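Local coordinates for inositol monophosphatase (Zymomonas mobilis, PDB 4N81), which probably hydrolyses phosphate monoesters such as inositol monophosphate, in a reaction that depends on magnesium, at residues L154-S159 against D199-Q204; T158-F163 against T181-D186; D172-K177 against E251-A256; G223-W228 against V241-D246. All blocks are in the same frame, centred on the assembly; numbering follows the deposited sequence.

Contact 1. Residues L154-S159 against D199-Q204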
loop_
_atom_site.group_PDB
_atom_site.type_symbol
_atom_site.label_atom_id
_atom_site.label_comp_id
_atom_site.label_asym_id
_atom_site.label_seq_id
_atom_site.Cartn_x
_atom_site.Cartn_y
_atom_site.Cartn_z
ATOM N N LEU A 154 -10.301 -1.040 12.599
ATOM C CA LEU A 154 -9.170 -0.640 11.768
ATOM C C LEU A 154 -9.584 0.543 10.903
ATOM O O LEU A 154 -10.570 0.464 10.195
ATOM C CB LEU A 154 -8.775 -1.790 10.855
ATOM C CG LEU A 154 -7.626 -1.569 9.896
ATOM C CD1 LEU A 154 -6.441 -1.043 10.653
ATOM C CD2 LEU A 154 -7.242 -2.972 9.358
ATOM N N LEU A 155 -8.818 1.641 11.011
ATOM C CA LEU A 155 -9.115 2.906 10.348
ATOM C C LEU A 155 -8.064 3.046 9.234
ATOM O O LEU A 155 -6.932 2.660 9.435
ATOM C CB LEU A 155 -8.873 4.054 11.343
ATOM C CG LEU A 155 -8.901 5.527 10.854
ATOM C CD1 LEU A 155 -10.298 5.900 10.292
ATOM C CD2 LEU A 155 -8.523 6.438 12.073
ATOM N N ALA A 156 -8.415 3.633 8.105
ATOM C CA ALA A 156 -7.405 3.886 7.079
ATOM C C ALA A 156 -7.586 5.299 6.596
ATOM O O ALA A 156 -8.711 5.861 6.619
ATOM C CB ALA A 156 -7.619 2.916 5.850
ATOM N N THR A 157 -6.487 5.865 6.119
ATOM C CA THR A 157 -6.589 7.151 5.391
ATOM C C THR A 157 -5.352 7.258 4.482
ATOM O O THR A 157 -4.339 6.596 4.752
ATOM C CB THR A 157 -6.606 8.376 6.314
ATOM O OG1 THR A 157 -7.096 9.530 5.567
ATOM C CG2 THR A 157 -5.179 8.707 6.899
ATOM N N THR A 158 -5.445 8.034 3.406
ATOM C CA THR A 158 -4.301 8.033 2.480
ATOM C C THR A 158 -3.098 8.714 3.135
ATOM O O THR A 158 -1.975 8.184 3.083
ATOM C CB THR A 158 -4.661 8.736 1.140
ATOM O OG1 THR A 158 -5.669 7.938 0.484
ATOM C CG2 THR A 158 -3.408 8.808 0.248
ATOM N N SER A 159 -3.338 9.874 3.760
ATOM C CA SER A 159 -2.255 10.578 4.476
ATOM C C SER A 159 -2.788 11.590 5.490
ATOM O O SER A 159 -3.682 12.342 5.165
ATOM C CB SER A 159 -1.331 11.319 3.460
ATOM O OG SER A 159 -0.359 12.113 4.178
ATOM N N ASP A 199 -12.461 -1.125 8.749
ATOM C CA ASP A 199 -13.776 -0.737 9.322
ATOM C C ASP A 199 -14.172 0.693 9.076
ATOM O O ASP A 199 -15.365 0.993 9.029
ATOM C CB ASP A 199 -13.775 -0.970 10.846
ATOM C CG ASP A 199 -13.466 -2.442 11.184
ATOM O OD1 ASP A 199 -12.370 -2.746 11.687
ATOM O OD2 ASP A 199 -14.296 -3.302 10.804
ATOM N N LEU A 200 -13.179 1.583 8.983
ATOM C CA LEU A 200 -13.464 3.014 8.767
ATOM C C LEU A 200 -12.447 3.576 7.785
ATOM O O LEU A 200 -11.274 3.203 7.824
ATOM C CB LEU A 200 -13.283 3.779 10.116
ATOM C CG LEU A 200 -14.376 3.461 11.152
ATOM C CD1 LEU A 200 -13.966 3.984 12.574
ATOM C CD2 LEU A 200 -15.715 4.089 10.779
ATOM N N VAL A 201 -12.895 4.479 6.912
ATOM C CA VAL A 201 -11.965 5.301 6.178
ATOM C C VAL A 201 -12.450 6.742 6.377
ATOM O O VAL A 201 -13.631 7.010 6.236
ATOM C CB VAL A 201 -12.038 4.980 4.674
ATOM C CG1 VAL A 201 -10.996 5.858 3.906
ATOM C CG2 VAL A 201 -11.763 3.495 4.404
ATOM N N VAL A 202 -11.534 7.654 6.674
ATOM C CA VAL A 202 -11.895 9.063 6.863
ATOM C C VAL A 202 -10.907 9.880 6.054
ATOM O O VAL A 202 -9.692 9.762 6.266
ATOM C CB VAL A 202 -11.797 9.479 8.366
ATOM C CG1 VAL A 202 -11.987 11.024 8.528
ATOM C CG2 VAL A 202 -12.851 8.701 9.175
ATOM N N GLU A 203 -11.423 10.715 5.137
ATOM C CA GLU A 203 -10.572 11.540 4.312
ATOM C C GLU A 203 -11.165 12.918 4.137
ATOM O O GLU A 203 -12.384 13.134 4.316
ATOM C CB GLU A 203 -10.336 10.897 2.931
ATOM C CG GLU A 203 -9.479 9.577 3.101
ATOM C CD GLU A 203 -9.036 8.940 1.784
ATOM O OE1 GLU A 203 -9.822 8.938 0.820
ATOM O OE2 GLU A 203 -7.904 8.432 1.740
ATOM N N GLN A 204 -10.305 13.818 3.678
ATOM C CA GLN A 204 -10.737 15.205 3.426
ATOM C C GLN A 204 -10.032 15.704 2.182
ATOM O O GLN A 204 -8.892 15.280 1.897
ATOM C CB GLN A 204 -10.346 16.081 4.637
ATOM C CG GLN A 204 -10.726 17.574 4.502
ATOM C CD GLN A 204 -10.375 18.366 5.753
ATOM O OE1 GLN A 204 -9.266 18.289 6.228
ATOM N NE2 GLN A 204 -11.356 19.087 6.324
#

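Contact 2. Residues T158-F163 against T181-D186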
loop_
_atom_site.group_PDB
_atom_site.type_symbol
_atom_site.label_atom_id
_atom_site.label_comp_id
_atom_site.label_asym_id
_atom_site.label_seq_id
_atom_site.Cartn_x
_atom_site.Cartn_y
_atom_site.Cartn_z
ATOM N N THR A 158 -5.445 8.034 3.406
ATOM C CA THR A 158 -4.301 8.033 2.480
ATOM C C THR A 158 -3.098 8.714 3.135
ATOM O O THR A 158 -1.975 8.184 3.083
ATOM C CB THR A 158 -4.661 8.736 1.140
ATOM O OG1 THR A 158 -5.669 7.938 0.484
ATOM C CG2 THR A 158 -3.408 8.808 0.248
ATOM N N SER A 159 -3.338 9.874 3.760
ATOM C CA SER A 159 -2.255 10.578 4.476
ATOM C C SER A 159 -2.788 11.590 5.490
ATOM O O SER A 159 -3.682 12.342 5.165
ATOM C CB SER A 159 -1.331 11.319 3.460
ATOM O OG SER A 159 -0.359 12.113 4.178
ATOM N N PRO A 160 -2.200 11.662 6.702
ATOM C CA PRO A 160 -2.554 12.742 7.634
ATOM C C PRO A 160 -2.290 14.115 7.054
ATOM O O PRO A 160 -2.994 15.086 7.367
ATOM C CB PRO A 160 -1.710 12.448 8.873
ATOM C CG PRO A 160 -0.620 11.661 8.413
ATOM C CD PRO A 160 -1.146 10.811 7.268
ATOM N N TRP A 161 -1.299 14.203 6.179
ATOM C CA TRP A 161 -0.950 15.505 5.625
ATOM C C TRP A 161 -1.815 15.936 4.440
ATOM O O TRP A 161 -1.608 17.025 3.887
ATOM C CB TRP A 161 0.571 15.575 5.320
ATOM C CG TRP A 161 1.344 15.140 6.533
ATOM C CD1 TRP A 161 1.393 15.774 7.730
ATOM C CD2 TRP A 161 2.137 13.949 6.677
ATOM N NE1 TRP A 161 2.183 15.064 8.611
ATOM C CE2 TRP A 161 2.664 13.951 7.974
ATOM C CE3 TRP A 161 2.487 12.913 5.815
ATOM C CZ2 TRP A 161 3.508 12.932 8.445
ATOM C CZ3 TRP A 161 3.329 11.903 6.297
ATOM C CH2 TRP A 161 3.809 11.925 7.582
ATOM N N LEU A 162 -2.750 15.082 4.013
ATOM C CA LEU A 162 -3.684 15.495 2.981
ATOM C C LEU A 162 -4.938 16.214 3.544
ATOM O O LEU A 162 -5.807 16.640 2.782
ATOM C CB LEU A 162 -4.066 14.315 2.091
ATOM C CG LEU A 162 -2.918 13.866 1.178
ATOM C CD1 LEU A 162 -3.450 12.627 0.445
ATOM C CD2 LEU A 162 -2.664 15.018 0.207
ATOM N N PHE A 163 -5.034 16.315 4.866
ATOM C CA PHE A 163 -6.055 17.111 5.542
ATOM C C PHE A 163 -5.681 18.593 5.602
ATOM O O PHE A 163 -4.492 18.939 5.579
ATOM C CB PHE A 163 -6.272 16.601 6.980
ATOM C CG PHE A 163 -6.897 15.203 7.056
ATOM C CD1 PHE A 163 -8.262 15.040 7.361
ATOM C CD2 PHE A 163 -6.112 14.056 6.826
ATOM C CE1 PHE A 163 -8.863 13.762 7.418
ATOM C CE2 PHE A 163 -6.725 12.731 6.886
ATOM C CZ PHE A 163 -8.076 12.591 7.170
ATOM N N THR A 181 -4.376 1.985 12.655
ATOM C CA THR A 181 -4.612 2.849 11.492
ATOM C C THR A 181 -3.652 2.449 10.380
ATOM O O THR A 181 -2.438 2.320 10.648
ATOM C CB THR A 181 -4.362 4.336 11.912
ATOM O OG1 THR A 181 -5.350 4.698 12.901
ATOM C CG2 THR A 181 -4.529 5.261 10.728
ATOM N N LEU A 182 -4.149 2.252 9.158
ATOM C CA LEU A 182 -3.227 1.926 8.067
ATOM C C LEU A 182 -3.227 3.118 7.147
ATOM O O LEU A 182 -4.233 3.834 7.047
ATOM C CB LEU A 182 -3.704 0.707 7.291
ATOM C CG LEU A 182 -3.375 -0.647 7.986
ATOM C CD1 LEU A 182 -3.984 -1.807 7.162
ATOM C CD2 LEU A 182 -1.820 -0.828 8.166
ATOM N N LEU A 183 -2.096 3.346 6.493
ATOM C CA LEU A 183 -1.925 4.577 5.730
ATOM C C LEU A 183 -1.637 4.311 4.261
ATOM O O LEU A 183 -1.125 3.248 3.905
ATOM C CB LEU A 183 -0.743 5.371 6.348
ATOM C CG LEU A 183 -1.018 5.796 7.814
ATOM C CD1 LEU A 183 0.269 6.404 8.385
ATOM C CD2 LEU A 183 -2.206 6.811 7.859
ATOM N N GLY A 184 -1.965 5.276 3.419
ATOM C CA GLY A 184 -1.791 5.181 1.963
ATOM C C GLY A 184 -2.947 4.423 1.337
ATOM O O GLY A 184 -3.612 3.624 2.007
ATOM N N GLY A 185 -3.201 4.644 0.056
ATOM C CA GLY A 185 -4.043 3.696 -0.679
ATOM C C GLY A 185 -5.188 4.291 -1.490
ATOM O O GLY A 185 -5.669 3.609 -2.404
ATOM N N ASP A 186 -5.644 5.510 -1.166
ATOM C CA ASP A 186 -6.729 6.148 -1.960
ATOM C C ASP A 186 -7.944 5.227 -2.082
ATOM O O ASP A 186 -8.410 4.663 -1.026
ATOM C CB ASP A 186 -6.144 6.585 -3.332
ATOM C CG ASP A 186 -4.814 7.332 -3.153
ATOM O OD1 ASP A 186 -4.864 8.553 -2.875
ATOM O OD2 ASP A 186 -3.752 6.670 -3.241
#

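Contact 3. Residues D172-K177 against E251-A256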
loop_
_atom_site.group_PDB
_atom_site.type_symbol
_atom_site.label_atom_id
_atom_site.label_comp_id
_atom_site.label_asym_id
_atom_site.label_seq_id
_atom_site.Cartn_x
_atom_site.Cartn_y
_atom_site.Cartn_z
ATOM N N ASP A 172 -6.604 13.037 13.905
ATOM C CA ASP A 172 -5.794 12.484 14.959
ATOM C C ASP A 172 -6.638 12.020 16.151
ATOM O O ASP A 172 -6.345 10.976 16.822
ATOM C CB ASP A 172 -4.818 13.558 15.440
ATOM C CG ASP A 172 -3.690 12.948 16.223
ATOM O OD1 ASP A 172 -2.973 12.143 15.599
ATOM O OD2 ASP A 172 -3.581 13.196 17.454
ATOM N N LYS A 173 -7.716 12.774 16.400
ATOM C CA LYS A 173 -8.547 12.414 17.517
ATOM C C LYS A 173 -9.242 11.075 17.276
ATOM O O LYS A 173 -9.349 10.236 18.216
ATOM C CB LYS A 173 -9.586 13.507 17.808
ATOM C CG LYS A 173 -8.936 14.779 18.451
ATOM C CD LYS A 173 -9.938 15.871 18.743
ATOM C CE LYS A 173 -9.236 17.048 19.527
ATOM N NZ LYS A 173 -10.273 18.140 19.727
ATOM N N ILE A 174 -9.766 10.871 16.069
ATOM C CA ILE A 174 -10.326 9.509 15.854
ATOM C C ILE A 174 -9.287 8.381 15.763
ATOM O O ILE A 174 -9.503 7.271 16.307
ATOM C CB ILE A 174 -11.340 9.433 14.698
ATOM C CG1 ILE A 174 -11.911 7.988 14.586
ATOM C CG2 ILE A 174 -10.730 9.907 13.367
ATOM C CD1 ILE A 174 -13.094 7.924 13.595
ATOM N N ARG A 175 -8.105 8.687 15.219
ATOM C CA ARG A 175 -7.056 7.674 15.132
ATOM C C ARG A 175 -6.709 7.155 16.533
ATOM O O ARG A 175 -6.537 5.942 16.722
ATOM C CB ARG A 175 -5.790 8.325 14.582
ATOM C CG ARG A 175 -4.542 7.474 14.701
ATOM C CD ARG A 175 -3.349 8.259 14.157
ATOM N NE ARG A 175 -2.875 9.304 15.076
ATOM C CZ ARG A 175 -2.079 9.056 16.122
ATOM N NH1 ARG A 175 -1.716 7.819 16.419
ATOM N NH2 ARG A 175 -1.660 10.039 16.907
ATOM N N LEU A 176 -6.660 8.059 17.502
ATOM C CA LEU A 176 -6.267 7.700 18.875
ATOM C C LEU A 176 -7.258 6.765 19.555
ATOM O O LEU A 176 -6.930 6.104 20.540
ATOM C CB LEU A 176 -6.087 8.954 19.734
ATOM C CG LEU A 176 -4.797 9.722 19.404
ATOM C CD1 LEU A 176 -4.770 11.053 20.141
ATOM C CD2 LEU A 176 -3.567 8.868 19.747
ATOM N N LYS A 177 -8.483 6.720 19.041
ATOM C CA LYS A 177 -9.543 5.888 19.613
ATOM C C LYS A 177 -9.724 4.547 18.901
ATOM O O LYS A 177 -10.470 3.657 19.409
ATOM C CB LYS A 177 -10.884 6.653 19.583
ATOM C CG LYS A 177 -10.938 7.841 20.498
ATOM C CD LYS A 177 -10.804 7.416 21.935
ATOM C CE LYS A 177 -11.021 8.613 22.905
ATOM N NZ LYS A 177 -12.029 9.589 22.394
ATOM N N GLU A 251 -21.864 6.990 14.130
ATOM C CA GLU A 251 -21.978 7.974 15.222
ATOM C C GLU A 251 -20.759 8.096 16.175
ATOM O O GLU A 251 -20.292 9.209 16.439
ATOM C CB GLU A 251 -23.284 7.780 16.016
ATOM C CG GLU A 251 -23.632 8.947 16.921
ATOM C CD GLU A 251 -22.878 8.915 18.253
ATOM O OE1 GLU A 251 -22.610 10.009 18.826
ATOM O OE2 GLU A 251 -22.537 7.800 18.707
ATOM N N PRO A 252 -20.283 6.969 16.735
ATOM C CA PRO A 252 -19.072 7.101 17.556
ATOM C C PRO A 252 -17.859 7.621 16.821
ATOM O O PRO A 252 -17.098 8.361 17.411
ATOM C CB PRO A 252 -18.818 5.663 18.091
ATOM C CG PRO A 252 -19.703 4.791 17.321
ATOM C CD PRO A 252 -20.862 5.607 16.796
ATOM N N ALA A 253 -17.699 7.273 15.546
ATOM C CA ALA A 253 -16.579 7.776 14.796
ATOM C C ALA A 253 -16.646 9.296 14.645
ATOM O O ALA A 253 -15.663 10.021 14.922
ATOM C CB ALA A 253 -16.529 7.086 13.367
ATOM N N LEU A 254 -17.804 9.804 14.254
ATOM C CA LEU A 254 -17.914 11.272 14.069
ATOM C C LEU A 254 -17.774 11.955 15.422
ATOM O O LEU A 254 -17.120 12.970 15.539
ATOM C CB LEU A 254 -19.241 11.622 13.388
ATOM C CG LEU A 254 -19.347 11.192 11.921
ATOM C CD1 LEU A 254 -20.796 11.460 11.385
ATOM C CD2 LEU A 254 -18.306 11.888 11.029
ATOM N N SER A 255 -18.352 11.352 16.460
ATOM C CA SER A 255 -18.188 11.878 17.815
ATOM C C SER A 255 -16.705 11.993 18.208
ATOM O O SER A 255 -16.255 13.028 18.705
ATOM C CB SER A 255 -18.866 10.939 18.809
ATOM O OG SER A 255 -20.269 11.097 18.786
ATOM N N ALA A 256 -15.948 10.923 17.970
ATOM C CA ALA A 256 -14.537 10.887 18.366
ATOM C C ALA A 256 -13.703 12.009 17.658
ATOM O O ALA A 256 -12.708 12.495 18.181
ATOM C CB ALA A 256 -13.948 9.504 17.996
HETATM O O HOH W 1 -11.973 12.196 20.678
#

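Contact 4. Residues G223-W228 against V241-D246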
loop_
_atom_site.group_PDB
_atom_site.type_symbol
_atom_site.label_atom_id
_atom_site.label_comp_id
_atom_site.label_asym_id
_atom_site.label_seq_id
_atom_site.Cartn_x
_atom_site.Cartn_y
_atom_site.Cartn_z
ATOM N N GLY A 223 -22.078 -1.343 3.703
ATOM C CA GLY A 223 -21.489 -0.236 4.467
ATOM C C GLY A 223 -22.244 1.080 4.347
ATOM O O GLY A 223 -23.368 1.149 3.840
ATOM N N ILE A 224 -21.633 2.142 4.855
ATOM C CA ILE A 224 -22.291 3.432 4.783
ATOM C C ILE A 224 -21.178 4.426 4.426
ATOM O O ILE A 224 -20.053 4.307 4.891
ATOM C CB ILE A 224 -22.975 3.804 6.128
ATOM C CG1 ILE A 224 -23.575 5.222 6.094
ATOM C CG2 ILE A 224 -22.006 3.725 7.324
ATOM C CD1 ILE A 224 -24.636 5.367 7.293
ATOM N N MET A 225 -21.506 5.401 3.581
ATOM C CA MET A 225 -20.516 6.366 3.177
ATOM C C MET A 225 -21.216 7.713 3.038
ATOM O O MET A 225 -22.187 7.843 2.288
ATOM C CB MET A 225 -19.851 5.913 1.871
ATOM C CG MET A 225 -18.679 6.787 1.495
ATOM S SD MET A 225 -17.717 5.965 0.181
ATOM C CE MET A 225 -16.689 7.357 -0.183
ATOM N N ARG A 226 -20.753 8.685 3.840
ATOM C CA ARG A 226 -21.411 9.967 3.954
ATOM C C ARG A 226 -20.367 11.082 4.079
ATOM O O ARG A 226 -19.175 10.810 4.161
ATOM C CB ARG A 226 -22.233 10.003 5.264
ATOM C CG ARG A 226 -23.295 8.879 5.421
ATOM C CD ARG A 226 -24.507 9.240 4.587
ATOM N NE ARG A 226 -25.391 8.103 4.403
ATOM C CZ ARG A 226 -26.299 7.706 5.286
ATOM N NH1 ARG A 226 -26.468 8.365 6.443
ATOM N NH2 ARG A 226 -27.052 6.640 4.995
ATOM N N ASP A 227 -20.825 12.335 4.151
ATOM C CA ASP A 227 -19.902 13.391 4.589
ATOM C C ASP A 227 -19.797 13.446 6.113
ATOM O O ASP A 227 -20.342 12.575 6.797
ATOM C CB ASP A 227 -20.186 14.765 3.963
ATOM C CG ASP A 227 -21.479 15.409 4.460
ATOM O OD1 ASP A 227 -21.956 16.331 3.748
ATOM O OD2 ASP A 227 -22.000 15.032 5.538
ATOM N N TRP A 228 -19.047 14.423 6.632
ATOM C CA TRP A 228 -18.767 14.475 8.087
ATOM C C TRP A 228 -19.977 15.021 8.896
ATOM O O TRP A 228 -19.933 15.053 10.117
ATOM C CB TRP A 228 -17.506 15.330 8.385
ATOM C CG TRP A 228 -16.234 14.709 7.856
ATOM C CD1 TRP A 228 -16.084 13.484 7.180
ATOM C CD2 TRP A 228 -14.930 15.251 7.992
ATOM N NE1 TRP A 228 -14.731 13.272 6.905
ATOM C CE2 TRP A 228 -14.021 14.352 7.388
ATOM C CE3 TRP A 228 -14.440 16.436 8.565
ATOM C CZ2 TRP A 228 -12.631 14.600 7.350
ATOM C CZ3 TRP A 228 -13.052 16.686 8.532
ATOM C CH2 TRP A 228 -12.165 15.758 7.932
ATOM N N VAL A 241 -15.181 12.874 3.651
ATOM C CA VAL A 241 -15.918 11.630 3.547
ATOM C C VAL A 241 -15.630 10.777 4.754
ATOM O O VAL A 241 -14.521 10.811 5.310
ATOM C CB VAL A 241 -15.565 10.807 2.231
ATOM C CG1 VAL A 241 -15.809 11.656 0.954
ATOM C CG2 VAL A 241 -14.153 10.376 2.225
ATOM N N ILE A 242 -16.633 9.982 5.130
ATOM C CA ILE A 242 -16.414 8.888 6.093
ATOM C C ILE A 242 -17.119 7.654 5.538
ATOM O O ILE A 242 -18.272 7.759 5.062
ATOM C CB ILE A 242 -16.904 9.231 7.508
ATOM C CG1 ILE A 242 -16.727 8.036 8.442
ATOM C CG2 ILE A 242 -18.433 9.745 7.480
ATOM C CD1 ILE A 242 -16.840 8.430 9.919
ATOM N N ALA A 243 -16.396 6.530 5.527
ATOM C CA ALA A 243 -16.984 5.257 5.125
ATOM C C ALA A 243 -16.852 4.326 6.336
ATOM O O ALA A 243 -15.802 4.348 6.998
ATOM C CB ALA A 243 -16.213 4.690 3.876
ATOM N N ALA A 244 -17.902 3.557 6.632
ATOM C CA ALA A 244 -17.865 2.587 7.719
ATOM C C ALA A 244 -18.402 1.266 7.190
ATOM O O ALA A 244 -19.378 1.278 6.427
ATOM C CB ALA A 244 -18.760 3.060 8.871
ATOM N N GLY A 245 -17.824 0.137 7.624
ATOM C CA GLY A 245 -18.376 -1.166 7.207
ATOM C C GLY A 245 -19.645 -1.460 8.006
ATOM O O GLY A 245 -20.511 -2.228 7.572
ATOM N N ASP A 246 -19.766 -0.818 9.164
ATOM C CA ASP A 246 -20.851 -1.079 10.088
ATOM C C ASP A 246 -21.577 0.225 10.400
ATOM O O ASP A 246 -20.975 1.167 10.899
ATOM C CB ASP A 246 -20.272 -1.744 11.374
ATOM C CG ASP A 246 -21.375 -2.274 12.323
ATOM O OD1 ASP A 246 -22.476 -1.731 12.342
ATOM O OD2 ASP A 246 -21.113 -3.232 13.070
#

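Contact 1. Residues L154-S159 against D199-Q204
Leu-154 and Asp-199 open a parallel pairing of strands 154-157 and 200-203, whose axes approach to 4.7 Å with their directions 30° apart. Backbone bonds run as a ladder: Leu-154 O accepts from the N atoms of both Asp-199 and Leu-200, Ala-156 N gives to Leu-200 O at 2.9 Å, and the last rung, Val-202 N to Ala-156 O, is weak. At the start the Asp-199 carboxylate turns back, and OD1 takes Leu-154 N through its anti lone pair at 2.8 Å, nearly straight at 174°; its OD2 is salt-bridged to Arg-145. Past the ladder, Thr-157 OG1, anti to its own N (chi1 -163°), gives to Val-202 O at 2.7 Å. Glu-203 then reaches across with an extended chain, its OE2 accepting both Thr-158 OG1 (2.6 Å) and Thr-158 N (3.0 Å), while OE1 meets Tyr-190 OH. With an alanine here, both Thr-158 donors would probably lose this acceptor and the turn after the strand would be freer to shift. Apolar contact centres on Leu-155 CD1, 3.7 Å from Leu-200 CB and beside Val-202 CG2. Side-chain oxygens thus extend the pairing at either end of a buried, apolar middle.

Contact 2. Residues T158-F163 against T181-D186
Thr-158 meets the 184-186 turn with both branches of its side chain. Its OG1 lies anti to the carbonyl carbon (chi1 -66°), which brings the hydroxyl to Asp-186 N, from which it accepts at 2.9 Å with a bent angle of 132°, while its hydrogen goes to Glu-203. One hydroxyl therefore joins a backbone N-H to a carboxylate. The same torsion turns CG2 to the Asp-186 carboxylate, 3.5 Å from OD1. Asp-186 answers with chi1 of -47°, which folds its carboxylate back over the threonine; the two side chains cross obliquely.

Thr-158 O also takes a weak bond from Gly-184 N at 2.9 Å, and that N lies 3.0 Å from Thr-157 O, probably its other acceptor. Gly-184 and Gly-185 both have positive phi, and Gly-185 has a backbone in which a CB would press on the preceding carbonyl oxygen, so the sharp bend here calls for glycine. Ser-159 points away and makes an ST turn, its OG accepting from Trp-161 N. That turn leads into the 3-10 segment 160-162, where Pro-160 CD touches Leu-183 CD2 at 4.2 Å and Pro-160 CG sits 3.9 Å above the centre of the Trp-161 ring.

The turn borders the predicted magnesium site, the nearest side-chain atoms of Asp-186 and Asp-89 being about 3 Å apart. Trp-161 makes a cation-pi contact with Arg-175 of the second subunit, and Leu-183 packs on its counterpart there. Segment 158-163 follows strand 154-157 and 181-186 runs off the end of strand 180-183, two parallel neighbours that helix 165-175 joins as a beta-alpha-beta unit.

Contact 3. Residues D172-K177 against E251-A256
Ile-174 and Ala-256 bring helices 165-175 and 250-257 together, their CA atoms only 5.1 Å apart, and the packing is chiefly apolar. The CB atoms of this pair lie 4.2 Å from each other. With CG1 anti to the backbone N (chi1 -178°) and the chain extended beyond it, Ile-174 sends CD1 alongside the second helix to within 3.5 Å of Ala-253 CB. Two alanines on the facing helix are what allow so close an approach, since neither puts more than a methyl into the interface. Both helices lie against the face of the five-stranded sheet that carries Leu-155, Leu-200 and Ile-242, forming one outer helical layer of the layered alpha-beta fold of the inositol monophosphatase family.

At the margin, the carbon Lys-173 CB lies against the carbonyl oxygen Ala-256 O at 3.3 Å, while the lysine chain leads away to a salt bridge with Glu-258. The polar link across the contact is a water bridge: one water donates to Ala-256 O at 2.6 Å and accepts from Lys-177 NZ at 3.1 Å, joining the helices where no direct hydrogen bond does.

Contact 4. Residues G223-W228 against V241-D246
Ile-224 and Ala-244, and beyond them Arg-226 and Ile-242, form the hydrogen-bonded pairs of an antiparallel ladder whose strand directions differ by 172°. Four backbone bonds hold these pairs, among them Ile-242 N to Arg-226 O at 2.8 Å. Between them Met-225 faces Ala-243 as a non-hydrogen-bonded pair with CA atoms 4.2 Å apart. The paired strands are tight: Ile-224 CG2 lies 3.7 Å from Ala-244 CB, Met-225 CG 4.0 Å from Ala-243 CB on the other face, and at Gly-223, where the pairing ends, a CB would clash with Ala-244 O.

At the far end the indole of Trp-228 swings back beside strand 241-244. NE1 donates to Val-241 O at 2.9 Å, the oxygen lying in the ring plane, but the N-H comes from well above the carbonyl plane (74°), and CD1 passes Ile-242 CB at 4.3 Å. A leucine here would probably cost Val-241 O this donor and open a gap against Val-202 and Met-257.

The looser margin is formed by Arg-226 and Asp-227, both partly exposed. The Arg-226 guanidinium lies flat over Ile-224 CD1, and Asp-227 turns away to take the N atoms of Gln-229 and Arg-231.

Strand 224-226 is an outermost strand of the sheet; strand 241-244 lies between it and strand 200-203, with helix 250-257 against Ile-242 and helix 187-194 against Met-225 and Ala-243.

How the contacts relate
Contacts 1 and 4 lie within one five-stranded sheet, ordered 180-183, 154-157, 200-203, 241-244, 224-226, and contact 2 at the ends of two of its strands, whereas contact 3 joins two helices on one face. Contacts 1 and 4 are core, the centre of each about 12 Å from the chain's centre, one parallel and the other antiparallel, meeting through Val-201 O to Ala-243 N. Contact 2 is partly buried and rests on polar turn atoms beside the predicted metal site; contact 3, its centre about 22 Å from the chain's centre, is buried and apolar with exposed margins and a bridging water. Ala-253 packs on Leu-200 and Ile-242, linking contact 3 to both sheet contacts. Contact 4 alone avoids the second subunit.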